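Local coordinates for protein dipeptidase AC. Metallo peptidase. MEROPS family M19 (Rhodobacter sphaeroides, PDB 3LY0) that probably hydrolyses dipeptides, acting as a zinc-dependent metallopeptidase of the M19 family with a TIM-barrel fold, at residues A[134-139]-A[155-160]; A[150-155]-A[201-206]; A[233-238]-A[261-266]; A[238-243]-A[286-291]. One frame throughout, in Å; residues are numbered along the deposited sequence.

Interaction 1: A[134-139]-A[155-160]; sequences GIMHME and HSLGLR. With ZN (zinc ion), chain D; ZN (zinc ion), chain E; LY0 ((2R)-3-[(R)-[(1R)-1-aminoethyl](hydroxy)phosphoryl]-2-methylpropanoic acid), chain C.
M136 packs against L157, G158 and L159 in a buried strand-to-turn contact inside the beta-alpha-beta unit of strand 132-139, helix 149-157 and strand 159-163, part of the TIM-barrel core. G158, with positive phi, ends the helix in a Schellman motif and turns the chain back toward the sheet. One nearly straight bond joins the backbones: R160 N donates to M136 O at 3.1 Å (177°). Beside it a water bridges M136 N and G158 O. With CG anti to the backbone N (chi1 -176°), the M136 side chain leaves the strand extended and bends only at chi3, which sets SD 3.6 Å from L157 CD1, with CE beside the L157 carbonyl; CB rests on G158 O. Cut back to an alanine, the position would lose the thioether packed against L157 and L159, and the turn would probably sit less firmly on the strand. L159 CD1 lies against the strand backbone, 3.5 Å from M136 O, and meets M138 CB at 3.8 Å. On the other side of the strand, H137 ND1 is hydrogen-bonded to S161 OG. At the end of the segment the E139 carboxylate bridges both metals, OE1 2.1 Å from one zinc ion and OE2 2.1 Å from the other.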
loop_
_atom_site.group_PDB
_atom_site.type_symbol
_atom_site.label_atom_id
_atom_site.label_comp_id
_atom_site.label_asym_id
_atom_site.label_seq_id
_atom_site.Cartn_x
_atom_site.Cartn_y
_atom_site.Cartn_z
ATOM N N GLY A 134 12.842 -0.518 -4.671
ATOM C CA GLY A 134 12.030 -0.889 -3.527
ATOM C C GLY A 134 12.124 0.148 -2.435
ATOM O O GLY A 134 13.219 0.585 -2.094
ATOM N N ILE A 135 10.981 0.535 -1.878
ATOM C CA ILE A 135 10.951 1.372 -0.682
ATOM C C ILE A 135 10.544 0.500 0.500
ATOM O O ILE A 135 9.516 -0.181 0.450
ATOM C CB ILE A 135 9.951 2.531 -0.828
ATOM C CG1 ILE A 135 10.337 3.439 -2.001
ATOM C CG2 ILE A 135 9.850 3.335 0.478
ATOM C CD1 ILE A 135 9.323 4.525 -2.291
ATOM N N MET A 136 11.360 0.505 1.553
ATOM C CA MET A 136 11.001 -0.193 2.794
ATOM C C MET A 136 9.863 0.537 3.514
ATOM O O MET A 136 10.002 1.703 3.912
ATOM C CB MET A 136 12.229 -0.330 3.704
ATOM C CG MET A 136 11.976 -1.142 4.979
ATOM S SD MET A 136 13.403 -1.239 6.142
ATOM C CE MET A 136 14.674 -1.949 5.075
ATOM N N HIS A 137 8.753 -0.174 3.682
ATOM C CA HIS A 137 7.514 0.375 4.212
ATOM C C HIS A 137 7.052 -0.483 5.372
ATOM O O HIS A 137 7.175 -1.705 5.323
ATOM C CB HIS A 137 6.435 0.352 3.123
ATOM C CG HIS A 137 5.066 0.714 3.616
ATOM N ND1 HIS A 137 4.665 2.021 3.793
ATOM C CD2 HIS A 137 4.013 -0.059 3.973
ATOM C CE1 HIS A 137 3.416 2.037 4.229
ATOM N NE2 HIS A 137 2.997 0.789 4.347
ATOM N N MET A 138 6.517 0.145 6.417
ATOM C CA MET A 138 5.960 -0.596 7.544
ATOM C C MET A 138 4.450 -0.367 7.581
ATOM O O MET A 138 3.997 0.766 7.683
ATOM C CB MET A 138 6.630 -0.099 8.841
ATOM C CG MET A 138 6.197 -0.777 10.134
ATOM S SD MET A 138 7.322 -0.401 11.522
ATOM C CE MET A 138 8.823 -1.034 10.837
ATOM N N GLU A 139 3.675 -1.443 7.461
ATOM C CA GLU A 139 2.219 -1.359 7.446
ATOM C C GLU A 139 1.730 -1.751 8.824
ATOM O O GLU A 139 1.586 -2.937 9.116
ATOM C CB GLU A 139 1.649 -2.316 6.400
ATOM C CG GLU A 139 0.121 -2.362 6.379
ATOM C CD GLU A 139 -0.432 -3.118 5.179
ATOM O OE1 GLU A 139 0.250 -4.024 4.664
ATOM O OE2 GLU A 139 -1.544 -2.804 4.741
ATOM N N HIS A 155 14.593 3.672 10.736
ATOM C CA HIS A 155 14.962 4.711 9.788
ATOM C C HIS A 155 16.428 4.570 9.371
ATOM O O HIS A 155 16.766 4.706 8.187
ATOM C CB HIS A 155 14.721 6.088 10.393
ATOM C CG HIS A 155 15.087 7.204 9.474
ATOM N ND1 HIS A 155 16.282 7.886 9.577
ATOM C CD2 HIS A 155 14.435 7.737 8.413
ATOM C CE1 HIS A 155 16.340 8.806 8.629
ATOM N NE2 HIS A 155 15.233 8.738 7.911
ATOM N N SER A 156 17.285 4.284 10.343
ATOM C CA SER A 156 18.710 4.157 10.090
ATOM C C SER A 156 19.012 3.036 9.116
ATOM O O SER A 156 19.959 3.132 8.331
ATOM C CB SER A 156 19.446 3.918 11.399
ATOM O OG SER A 156 19.469 5.101 12.174
ATOM N N LEU A 157 18.221 1.971 9.160
ATOM C CA LEU A 157 18.461 0.852 8.260
ATOM C C LEU A 157 17.649 0.887 6.960
ATOM O O LEU A 157 17.740 -0.034 6.144
ATOM C CB LEU A 157 18.343 -0.490 8.995
ATOM C CG LEU A 157 17.034 -0.817 9.704
ATOM C CD1 LEU A 157 15.968 -1.178 8.688
ATOM C CD2 LEU A 157 17.254 -1.981 10.642
ATOM N N GLY A 158 16.873 1.953 6.756
ATOM C CA GLY A 158 16.270 2.199 5.458
ATOM C C GLY A 158 14.770 2.428 5.420
ATOM O O GLY A 158 14.212 2.635 4.349
ATOM N N LEU A 159 14.103 2.392 6.565
ATOM C CA LEU A 159 12.658 2.607 6.559
ATOM C C LEU A 159 12.344 4.019 6.078
ATOM O O LEU A 159 12.890 4.994 6.619
ATOM C CB LEU A 159 12.083 2.399 7.957
ATOM C CG LEU A 159 10.563 2.561 8.024
ATOM C CD1 LEU A 159 9.879 1.355 7.393
ATOM C CD2 LEU A 159 10.124 2.743 9.467
ATOM N N ARG A 160 11.453 4.144 5.088
ATOM C CA ARG A 160 11.121 5.466 4.563
ATOM C C ARG A 160 9.627 5.779 4.523
ATOM O O ARG A 160 9.232 6.880 4.134
ATOM C CB ARG A 160 11.732 5.661 3.171
ATOM C CG ARG A 160 13.263 5.735 3.159
ATOM C CD ARG A 160 13.767 7.005 3.836
ATOM N NE ARG A 160 15.227 7.120 3.859
ATOM C CZ ARG A 160 16.000 6.603 4.806
ATOM N NH1 ARG A 160 17.317 6.782 4.758
ATOM N NH2 ARG A 160 15.474 5.904 5.800
HETATM ZN ZN ZN D . -0.248 -5.074 2.871
HETATM ZN ZN ZN E . -3.247 -3.058 3.541
HETATM P P LY0 C . -3.351 -5.802 3.168
HETATM C C1 LY0 C . -3.103 -8.147 4.665
HETATM N N1 LY0 C . -1.087 -6.772 4.230
HETATM C C2 LY0 C . -2.361 -7.237 3.711
HETATM C C4 LY0 C . -4.774 -6.360 2.148
HETATM C C5 LY0 C . -6.105 -5.774 2.525
HETATM C C6 LY0 C . -6.055 -4.283 2.722
HETATM C C7 LY0 C . -7.261 -6.256 1.686
HETATM O O31 LY0 C . -2.399 -4.928 2.386
HETATM O O32 LY0 C . -3.827 -5.010 4.430
HETATM O O61 LY0 C . -7.096 -3.665 3.334
HETATM O O62 LY0 C . -5.071 -3.612 2.369
HETATM O O HOH W 1 13.418 2.394 1.720
#

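Interaction 2: A[150-155]-A[201-206]; sequences ALHLFH and CNRLKI
L151 and H155, one turn apart on helix 149-157, face the last turn of helix 192-204 and the residues leaving it, with CA atoms 8.3 Å apart for L151 and C201 and 7.8 Å apart for H155 and I206. L151 carries the apolar centre: a chi1 of -175° turns its CG away from the backbone N, and the two methyls fork, CD1 reaching I206 CD1 at 3.8 Å and CD2 meeting L204 CD1 at 4.0 Å. C201 SG lies near both branches. The two helices flank strand 159-163 of the TIM barrel, whose L162 touches L151, C201 and I206. A Schellman motif with K205, of positive phi, as its C-prime residue closes helix 192-204 and swings I206 inward; K205 NZ is bonded to N202 O. The H155 ring takes L204 CB over one face, while its CD2 touches I206 CG1 at 3.7 Å. Farther out, L204 CD1 lies 3.8 Å from H152 ND1. The H152 ring and the R203 guanidinium are nearly coplanar, 25° apart, and meet edge to edge, with CE1 of H152 3.6 Å from NH1 of R203. That same NH1 is held in a salt bridge by E200.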
loop_
_atom_site.group_PDB
_atom_site.type_symbol
_atom_site.label_atom_id
_atom_site.label_comp_id
_atom_site.label_asym_id
_atom_site.label_seq_id
_atom_site.Cartn_x
_atom_site.Cartn_y
_atom_site.Cartn_z
ATOM N N ALA A 150 12.632 2.717 18.411
ATOM C CA ALA A 150 12.827 1.852 17.250
ATOM C C ALA A 150 12.527 2.553 15.930
ATOM O O ALA A 150 12.951 2.088 14.885
ATOM C CB ALA A 150 12.026 0.570 17.377
ATOM N N LEU A 151 11.776 3.653 15.965
ATOM C CA LEU A 151 11.577 4.437 14.752
ATOM C C LEU A 151 12.921 4.913 14.211
ATOM O O LEU A 151 13.177 4.849 13.014
ATOM C CB LEU A 151 10.640 5.626 15.008
ATOM C CG LEU A 151 10.261 6.455 13.776
ATOM C CD1 LEU A 151 9.332 5.643 12.894
ATOM C CD2 LEU A 151 9.577 7.758 14.201
ATOM N N HIS A 152 13.791 5.370 15.106
ATOM C CA HIS A 152 15.103 5.830 14.688
ATOM C C HIS A 152 15.957 4.680 14.187
ATOM O O HIS A 152 16.676 4.821 13.201
ATOM C CB HIS A 152 15.784 6.588 15.827
ATOM C CG HIS A 152 15.013 7.788 16.265
ATOM N ND1 HIS A 152 15.181 9.027 15.687
ATOM C CD2 HIS A 152 14.036 7.930 17.192
ATOM C CE1 HIS A 152 14.349 9.885 16.253
ATOM N NE2 HIS A 152 13.650 9.249 17.173
ATOM N N LEU A 153 15.867 3.532 14.852
ATOM C CA LEU A 153 16.585 2.348 14.397
ATOM C C LEU A 153 16.151 1.934 12.996
ATOM O O LEU A 153 16.987 1.763 12.108
ATOM C CB LEU A 153 16.375 1.183 15.356
ATOM C CG LEU A 153 17.018 1.324 16.732
ATOM C CD1 LEU A 153 16.632 0.131 17.580
ATOM C CD2 LEU A 153 18.523 1.403 16.599
ATOM N N PHE A 154 14.845 1.789 12.789
ATOM C CA PHE A 154 14.359 1.364 11.482
ATOM C C PHE A 154 14.699 2.391 10.409
ATOM O O PHE A 154 15.057 2.025 9.298
ATOM C CB PHE A 154 12.853 1.051 11.521
ATOM C CG PHE A 154 12.539 -0.351 11.981
ATOM C CD1 PHE A 154 12.631 -1.420 11.097
ATOM C CD2 PHE A 154 12.136 -0.601 13.289
ATOM C CE1 PHE A 154 12.342 -2.714 11.507
ATOM C CE2 PHE A 154 11.844 -1.895 13.714
ATOM C CZ PHE A 154 11.951 -2.955 12.816
ATOM N N HIS A 155 14.593 3.672 10.736
ATOM C CA HIS A 155 14.962 4.711 9.788
ATOM C C HIS A 155 16.428 4.570 9.371
ATOM O O HIS A 155 16.766 4.706 8.187
ATOM C CB HIS A 155 14.721 6.088 10.393
ATOM C CG HIS A 155 15.087 7.204 9.474
ATOM N ND1 HIS A 155 16.282 7.886 9.577
ATOM C CD2 HIS A 155 14.435 7.737 8.413
ATOM C CE1 HIS A 155 16.340 8.806 8.629
ATOM N NE2 HIS A 155 15.233 8.738 7.911
ATOM N N CYS A 201 7.896 11.328 12.543
ATOM C CA CYS A 201 7.991 10.952 11.129
ATOM C C CYS A 201 8.191 12.185 10.255
ATOM O O CYS A 201 8.984 12.164 9.311
ATOM C CB CYS A 201 6.774 10.156 10.657
ATOM S SG CYS A 201 6.739 8.449 11.245
ATOM N N ASN A 202 7.469 13.266 10.560
ATOM C CA ASN A 202 7.695 14.518 9.842
ATOM C C ASN A 202 9.149 14.985 9.961
ATOM O O ASN A 202 9.760 15.412 8.986
ATOM C CB ASN A 202 6.788 15.631 10.373
ATOM C CG ASN A 202 5.327 15.514 9.912
ATOM O OD1 ASN A 202 4.474 16.236 10.416
ATOM N ND2 ASN A 202 5.042 14.636 8.943
ATOM N N ARG A 203 9.697 14.915 11.170
ATOM C CA ARG A 203 11.064 15.377 11.387
ATOM C C ARG A 203 12.074 14.510 10.643
ATOM O O ARG A 203 13.020 15.017 10.044
ATOM C CB ARG A 203 11.388 15.420 12.880
ATOM C CG ARG A 203 12.551 16.346 13.208
ATOM C CD ARG A 203 12.870 16.335 14.693
ATOM N NE ARG A 203 13.324 15.017 15.129
ATOM C CZ ARG A 203 14.535 14.527 14.879
ATOM N NH1 ARG A 203 14.865 13.316 15.309
ATOM N NH2 ARG A 203 15.414 15.245 14.191
ATOM N N LEU A 204 11.862 13.199 10.680
ATOM C CA LEU A 204 12.736 12.253 9.998
ATOM C C LEU A 204 12.473 12.147 8.500
ATOM O O LEU A 204 13.223 11.472 7.792
ATOM C CB LEU A 204 12.610 10.869 10.632
ATOM C CG LEU A 204 13.162 10.768 12.060
ATOM C CD1 LEU A 204 12.852 9.399 12.657
ATOM C CD2 LEU A 204 14.662 11.041 12.069
ATOM N N LYS A 205 11.415 12.813 8.027
ATOM C CA LYS A 205 10.999 12.735 6.622
ATOM C C LYS A 205 10.661 11.299 6.226
ATOM O O LYS A 205 11.047 10.822 5.152
ATOM C CB LYS A 205 12.080 13.314 5.706
ATOM C CG LYS A 205 12.500 14.730 6.075
ATOM C CD LYS A 205 11.335 15.688 5.929
ATOM C CE LYS A 205 11.703 17.095 6.397
ATOM N NZ LYS A 205 11.778 17.212 7.889
ATOM N N ILE A 206 9.956 10.615 7.118
ATOM C CA ILE A 206 9.337 9.318 6.847
ATOM C C ILE A 206 7.900 9.567 6.402
ATOM O O ILE A 206 7.136 10.220 7.107
ATOM C CB ILE A 206 9.339 8.433 8.115
ATOM C CG1 ILE A 206 10.780 8.100 8.521
ATOM C CG2 ILE A 206 8.530 7.154 7.889
ATOM C CD1 ILE A 206 10.894 7.358 9.835
#

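Interaction 3: A[233-238]-A[261-266]; sequences HSNAHA and VGLNFA. With ZN (zinc ion), chain E; LY0 ((2R)-3-[(R)-[(1R)-1-aminoethyl](hydroxy)phosphoryl]-2-methylpropanoic acid), chain C.
The loop that brings zinc ligand H233 into the two-metal site is held here against strand 260-263 of the TIM barrel and the residues that follow it. Strand 230-231 runs parallel to 260-263, and beyond it S234 N still bonds to G262 O at 3.0 Å. Next to this bond V261 CG1 presses close to S234 O, at 3.1 Å. The N235 amide grips the backbone of N264 with both ends: OD1 accepts N264 N at 2.8 Å on an in-plane lone pair, and ND2 donates to N264 O at 2.9 Å, almost straight at 175°. Its ND2 has a second acceptor in F269 O, so the amide is fixed in its rotation. A leucine in its place would probably leave N264 N and O without these mates and loosen the loop from the strand end. The N264 side chain bonds back to the other segment at H233, ND2 donating to H233 O at 2.9 Å from well above the carbonyl plane and also bonding D306, a metal ligand. Its OD1 closes an Asx turn by accepting A266 N, so bonds at both ends limit the rotation of the amide. The H233 and N264 side chains run side by side, the amide nitrogen at the imidazole edge, 3.4 Å from CD2. Set by a chi1 of 59°, the ring points NE2 at the zinc ion, 2.2 Å away.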
loop_
_atom_site.group_PDB
_atom_site.type_symbol
_atom_site.label_atom_id
_atom_site.label_comp_id
_atom_site.label_asym_id
_atom_site.label_seq_id
_atom_site.Cartn_x
_atom_site.Cartn_y
_atom_site.Cartn_z
ATOM N N HIS A 233 -2.904 2.636 -0.673
ATOM C CA HIS A 233 -3.744 1.623 -1.304
ATOM C C HIS A 233 -5.190 1.717 -0.815
ATOM O O HIS A 233 -5.666 0.883 -0.036
ATOM C CB HIS A 233 -3.126 0.198 -1.206
ATOM C CG HIS A 233 -2.876 -0.308 0.191
ATOM N ND1 HIS A 233 -2.062 0.341 1.100
ATOM C CD2 HIS A 233 -3.276 -1.451 0.802
ATOM C CE1 HIS A 233 -2.011 -0.355 2.219
ATOM N NE2 HIS A 233 -2.722 -1.458 2.061
ATOM N N SER A 234 -5.880 2.750 -1.296
ATOM C CA SER A 234 -7.263 3.035 -0.884
ATOM C C SER A 234 -8.028 3.612 -2.059
ATOM O O SER A 234 -7.463 4.363 -2.859
ATOM C CB SER A 234 -7.286 4.057 0.256
ATOM O OG SER A 234 -6.631 3.569 1.410
ATOM N N ASN A 235 -9.321 3.290 -2.140
ATOM C CA ASN A 235 -10.154 3.730 -3.252
ATOM C C ASN A 235 -11.244 4.703 -2.828
ATOM O O ASN A 235 -11.186 5.263 -1.730
ATOM C CB ASN A 235 -10.702 2.516 -4.006
ATOM C CG ASN A 235 -9.584 1.643 -4.568
ATOM O OD1 ASN A 235 -8.465 2.121 -4.786
ATOM N ND2 ASN A 235 -9.870 0.361 -4.790
ATOM N N ALA A 236 -12.229 4.923 -3.699
ATOM C CA ALA A 236 -13.224 5.965 -3.458
ATOM C C ALA A 236 -14.468 5.432 -2.764
ATOM O O ALA A 236 -15.202 4.627 -3.337
ATOM C CB ALA A 236 -13.596 6.647 -4.767
ATOM N N HIS A 237 -14.707 5.904 -1.544
ATOM C CA HIS A 237 -15.864 5.473 -0.765
ATOM C C HIS A 237 -17.178 5.762 -1.487
ATOM O O HIS A 237 -18.143 5.009 -1.354
ATOM C CB HIS A 237 -15.853 6.161 0.595
ATOM C CG HIS A 237 -16.763 5.525 1.593
ATOM N ND1 HIS A 237 -18.085 5.889 1.731
ATOM C CD2 HIS A 237 -16.549 4.530 2.485
ATOM C CE1 HIS A 237 -18.642 5.154 2.677
ATOM N NE2 HIS A 237 -17.731 4.322 3.149
ATOM N N ALA A 238 -17.201 6.852 -2.248
ATOM C CA ALA A 238 -18.408 7.260 -2.968
ATOM C C ALA A 238 -18.792 6.235 -4.026
ATOM O O ALA A 238 -19.964 6.150 -4.408
ATOM C CB ALA A 238 -18.216 8.639 -3.588
ATOM N N VAL A 261 -3.019 9.355 -3.651
ATOM C CA VAL A 261 -3.773 8.134 -3.386
ATOM C C VAL A 261 -3.397 7.080 -4.410
ATOM O O VAL A 261 -3.422 7.339 -5.617
ATOM C CB VAL A 261 -5.303 8.370 -3.407
ATOM C CG1 VAL A 261 -6.044 7.039 -3.262
ATOM C CG2 VAL A 261 -5.705 9.321 -2.287
ATOM N N GLY A 262 -3.025 5.898 -3.923
ATOM C CA GLY A 262 -2.770 4.772 -4.801
ATOM C C GLY A 262 -3.992 3.878 -4.933
ATOM O O GLY A 262 -4.579 3.467 -3.928
ATOM N N LEU A 263 -4.380 3.587 -6.174
ATOM C CA LEU A 263 -5.513 2.710 -6.448
ATOM C C LEU A 263 -5.241 1.271 -6.016
ATOM O O LEU A 263 -4.308 0.637 -6.506
ATOM C CB LEU A 263 -5.844 2.731 -7.940
ATOM C CG LEU A 263 -7.102 1.941 -8.321
ATOM C CD1 LEU A 263 -8.362 2.758 -8.095
ATOM C CD2 LEU A 263 -7.008 1.466 -9.776
ATOM N N ASN A 264 -6.078 0.763 -5.111
ATOM C CA ASN A 264 -5.961 -0.599 -4.601
ATOM C C ASN A 264 -6.664 -1.564 -5.563
ATOM O O ASN A 264 -7.814 -1.323 -5.950
ATOM C CB ASN A 264 -6.588 -0.649 -3.205
ATOM C CG ASN A 264 -6.257 -1.918 -2.461
ATOM O OD1 ASN A 264 -6.138 -2.981 -3.061
ATOM N ND2 ASN A 264 -6.097 -1.813 -1.145
ATOM N N PHE A 265 -5.970 -2.622 -5.983
ATOM C CA PHE A 265 -6.558 -3.582 -6.919
ATOM C C PHE A 265 -7.461 -4.600 -6.220
ATOM O O PHE A 265 -8.049 -5.459 -6.879
ATOM C CB PHE A 265 -5.497 -4.367 -7.706
ATOM C CG PHE A 265 -4.603 -3.525 -8.594
ATOM C CD1 PHE A 265 -4.877 -2.187 -8.842
ATOM C CD2 PHE A 265 -3.479 -4.093 -9.176
ATOM C CE1 PHE A 265 -4.033 -1.432 -9.641
ATOM C CE2 PHE A 265 -2.641 -3.353 -9.985
ATOM C CZ PHE A 265 -2.920 -2.018 -10.218
ATOM N N ALA A 266 -7.575 -4.525 -4.900
ATOM C CA ALA A 266 -8.420 -5.470 -4.176
ATOM C C ALA A 266 -9.852 -5.416 -4.680
ATOM O O ALA A 266 -10.471 -4.352 -4.696
ATOM C CB ALA A 266 -8.384 -5.174 -2.683
HETATM ZN ZN ZN E . -3.247 -3.058 3.541
HETATM P P LY0 C . -3.351 -5.802 3.168
HETATM C C1 LY0 C . -3.103 -8.147 4.665
HETATM N N1 LY0 C . -1.087 -6.772 4.230
HETATM C C2 LY0 C . -2.361 -7.237 3.711
HETATM C C4 LY0 C . -4.774 -6.360 2.148
HETATM C C5 LY0 C . -6.105 -5.774 2.525
HETATM C C6 LY0 C . -6.055 -4.283 2.722
HETATM C C7 LY0 C . -7.261 -6.256 1.686
HETATM O O31 LY0 C . -2.399 -4.928 2.386
HETATM O O32 LY0 C . -3.827 -5.010 4.430
HETATM O O61 LY0 C . -7.096 -3.665 3.334
HETATM O O62 LY0 C . -5.071 -3.612 2.369
#

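Interaction 4: A[238-243]-A[286-291]; sequences AVTPST and LRHLDH
V239 fits its two methyls between three side chains of helix 283-296. Its chi1 of 176° swings CG1 to the far side of CB from the backbone N, and that methyl sits over a face of the H288 imidazole, 3.6 Å from the ring centroid and 27° off its normal, a CH-pi contact. The same methyl touches the aliphatic stem of R287, at 3.9 Å from CG, before that chain bends at chi3 and carries its guanidinium off to a salt bridge with E272. CG2 meets H291 CB at 4.0 Å as the two side chains slide past each other in opposite directions. The residues 238-243 belong to the long loop after strand 230-231 of the TIM barrel, and helix 283-296 is the crossover between strands 260-263 and 301-303, so the contact lays a loop on the barrel's outer helical layer. At the edge of the H288 ring, NE2 donates to T240 OG1 at 2.9 Å, with the hydroxyl only 2° from the ring plane. OG1 is bonded in turn to R271 O, and H288 ND1 receives A236 N; with both nitrogens occupied the imidazole is locked in rotation and is probably neutral, protonated on NE2. The H291 side chain reaches toward the loop, where A238 CB comes within 3.7 Å of NE2; that nitrogen is hydrogen-bonded to D248.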
loop_
_atom_site.group_PDB
_atom_site.type_symbol
_atom_site.label_atom_id
_atom_site.label_comp_id
_atom_site.label_asym_id
_atom_site.label_seq_id
_atom_site.Cartn_x
_atom_site.Cartn_y
_atom_site.Cartn_z
ATOM N N ALA A 238 -17.201 6.852 -2.248
ATOM C CA ALA A 238 -18.408 7.260 -2.968
ATOM C C ALA A 238 -18.792 6.235 -4.026
ATOM O O ALA A 238 -19.964 6.150 -4.408
ATOM C CB ALA A 238 -18.216 8.639 -3.588
ATOM N N VAL A 239 -17.824 5.455 -4.496
ATOM C CA VAL A 239 -18.074 4.400 -5.471
ATOM C C VAL A 239 -18.310 3.053 -4.789
ATOM O O VAL A 239 -19.261 2.339 -5.122
ATOM C CB VAL A 239 -16.897 4.294 -6.466
ATOM C CG1 VAL A 239 -17.092 3.150 -7.432
ATOM C CG2 VAL A 239 -16.708 5.615 -7.205
ATOM N N THR A 240 -17.436 2.708 -3.844
ATOM C CA THR A 240 -17.544 1.462 -3.090
ATOM C C THR A 240 -17.435 1.789 -1.605
ATOM O O THR A 240 -16.351 2.116 -1.125
ATOM C CB THR A 240 -16.381 0.510 -3.446
ATOM O OG1 THR A 240 -16.469 0.139 -4.824
ATOM C CG2 THR A 240 -16.400 -0.748 -2.572
ATOM N N PRO A 241 -18.559 1.728 -0.872
ATOM C CA PRO A 241 -18.586 2.144 0.538
ATOM C C PRO A 241 -18.018 1.100 1.500
ATOM O O PRO A 241 -18.677 0.692 2.461
ATOM C CB PRO A 241 -20.077 2.369 0.799
ATOM C CG PRO A 241 -20.735 1.390 -0.123
ATOM C CD PRO A 241 -19.915 1.460 -1.384
ATOM N N SER A 242 -16.778 0.695 1.240
ATOM C CA SER A 242 -15.999 -0.122 2.166
ATOM C C SER A 242 -15.379 0.768 3.239
ATOM O O SER A 242 -14.975 1.890 2.952
ATOM C CB SER A 242 -14.873 -0.829 1.410
ATOM O OG SER A 242 -13.879 -1.315 2.308
ATOM N N THR A 243 -15.285 0.272 4.469
ATOM C CA THR A 243 -14.593 1.017 5.530
ATOM C C THR A 243 -13.151 1.403 5.163
ATOM O O THR A 243 -12.589 2.331 5.752
ATOM C CB THR A 243 -14.546 0.205 6.832
ATOM O OG1 THR A 243 -14.072 -1.115 6.536
ATOM C CG2 THR A 243 -15.963 0.094 7.426
ATOM N N LEU A 286 -11.996 1.694 -13.716
ATOM C CA LEU A 286 -12.029 3.023 -14.314
ATOM C C LEU A 286 -12.982 3.959 -13.594
ATOM O O LEU A 286 -12.800 5.173 -13.594
ATOM C CB LEU A 286 -12.400 2.926 -15.793
ATOM C CG LEU A 286 -11.300 2.292 -16.640
ATOM C CD1 LEU A 286 -11.824 1.978 -18.035
ATOM C CD2 LEU A 286 -10.070 3.201 -16.688
ATOM N N ARG A 287 -14.015 3.399 -12.979
ATOM C CA ARG A 287 -14.944 4.187 -12.199
ATOM C C ARG A 287 -14.197 4.820 -11.027
ATOM O O ARG A 287 -14.305 6.016 -10.775
ATOM C CB ARG A 287 -16.061 3.275 -11.687
ATOM C CG ARG A 287 -17.307 3.985 -11.224
ATOM C CD ARG A 287 -18.456 2.983 -11.083
ATOM N NE ARG A 287 -18.554 2.093 -12.245
ATOM C CZ ARG A 287 -18.584 0.760 -12.187
ATOM N NH1 ARG A 287 -18.538 0.131 -11.015
ATOM N NH2 ARG A 287 -18.671 0.047 -13.308
ATOM N N HIS A 288 -13.425 4.012 -10.307
ATOM C CA HIS A 288 -12.645 4.545 -9.192
ATOM C C HIS A 288 -11.581 5.524 -9.661
ATOM O O HIS A 288 -11.410 6.581 -9.064
ATOM C CB HIS A 288 -12.013 3.417 -8.387
ATOM C CG HIS A 288 -12.951 2.788 -7.410
ATOM N ND1 HIS A 288 -13.129 3.268 -6.128
ATOM C CD2 HIS A 288 -13.793 1.735 -7.542
ATOM C CE1 HIS A 288 -14.030 2.523 -5.508
ATOM N NE2 HIS A 288 -14.440 1.581 -6.341
ATOM N N LEU A 289 -10.869 5.176 -10.727
ATOM C CA LEU A 289 -9.824 6.078 -11.222
ATOM C C LEU A 289 -10.408 7.414 -11.641
ATOM O O LEU A 289 -9.875 8.460 -11.291
ATOM C CB LEU A 289 -9.026 5.457 -12.364
ATOM C CG LEU A 289 -7.988 4.416 -11.961
ATOM C CD1 LEU A 289 -7.422 3.751 -13.204
ATOM C CD2 LEU A 289 -6.867 5.051 -11.135
ATOM N N ASP A 290 -11.518 7.390 -12.370
ATOM C CA ASP A 290 -12.153 8.639 -12.772
ATOM C C ASP A 290 -12.530 9.468 -11.564
ATOM O O ASP A 290 -12.331 10.681 -11.545
ATOM C CB ASP A 290 -13.428 8.382 -13.570
ATOM C CG ASP A 290 -13.168 8.040 -15.033
ATOM O OD1 ASP A 290 -12.025 8.185 -15.523
ATOM O OD2 ASP A 290 -14.142 7.624 -15.699
ATOM N N HIS A 291 -13.113 8.825 -10.559
ATOM C CA HIS A 291 -13.564 9.559 -9.384
ATOM C C HIS A 291 -12.385 10.167 -8.635
ATOM O O HIS A 291 -12.428 11.328 -8.222
ATOM C CB HIS A 291 -14.394 8.674 -8.447
ATOM C CG HIS A 291 -15.110 9.442 -7.385
ATOM N ND1 HIS A 291 -16.393 9.917 -7.554
ATOM C CD2 HIS A 291 -14.721 9.839 -6.152
ATOM C CE1 HIS A 291 -16.765 10.567 -6.465
ATOM N NE2 HIS A 291 -15.768 10.535 -5.600
#

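Interactions 1 and 3 are buried, their centres on opposite sides of the chain's centre, yet both reach the metal site, where E139 and H233 bind the same zinc ion and touch the same inhibitor. Interactions 2 and 4 lie farther out and are only partly buried. Each outer contact adjoins an inner one: 1 and 2 share H155 and helix 149-157, while 3 and 4 share A238, and A236 and N235 pack on H288. The chemistry differs too. Interaction 1 combines methionine and leucine packing with a single direct backbone bond, interaction 2 is apolar, with a histidine and an arginine meeting edge to edge at its outer side, interaction 3 is a network of hydrogen bonds from asparagine side chains and backbone, and interaction 4 relies on histidine rings.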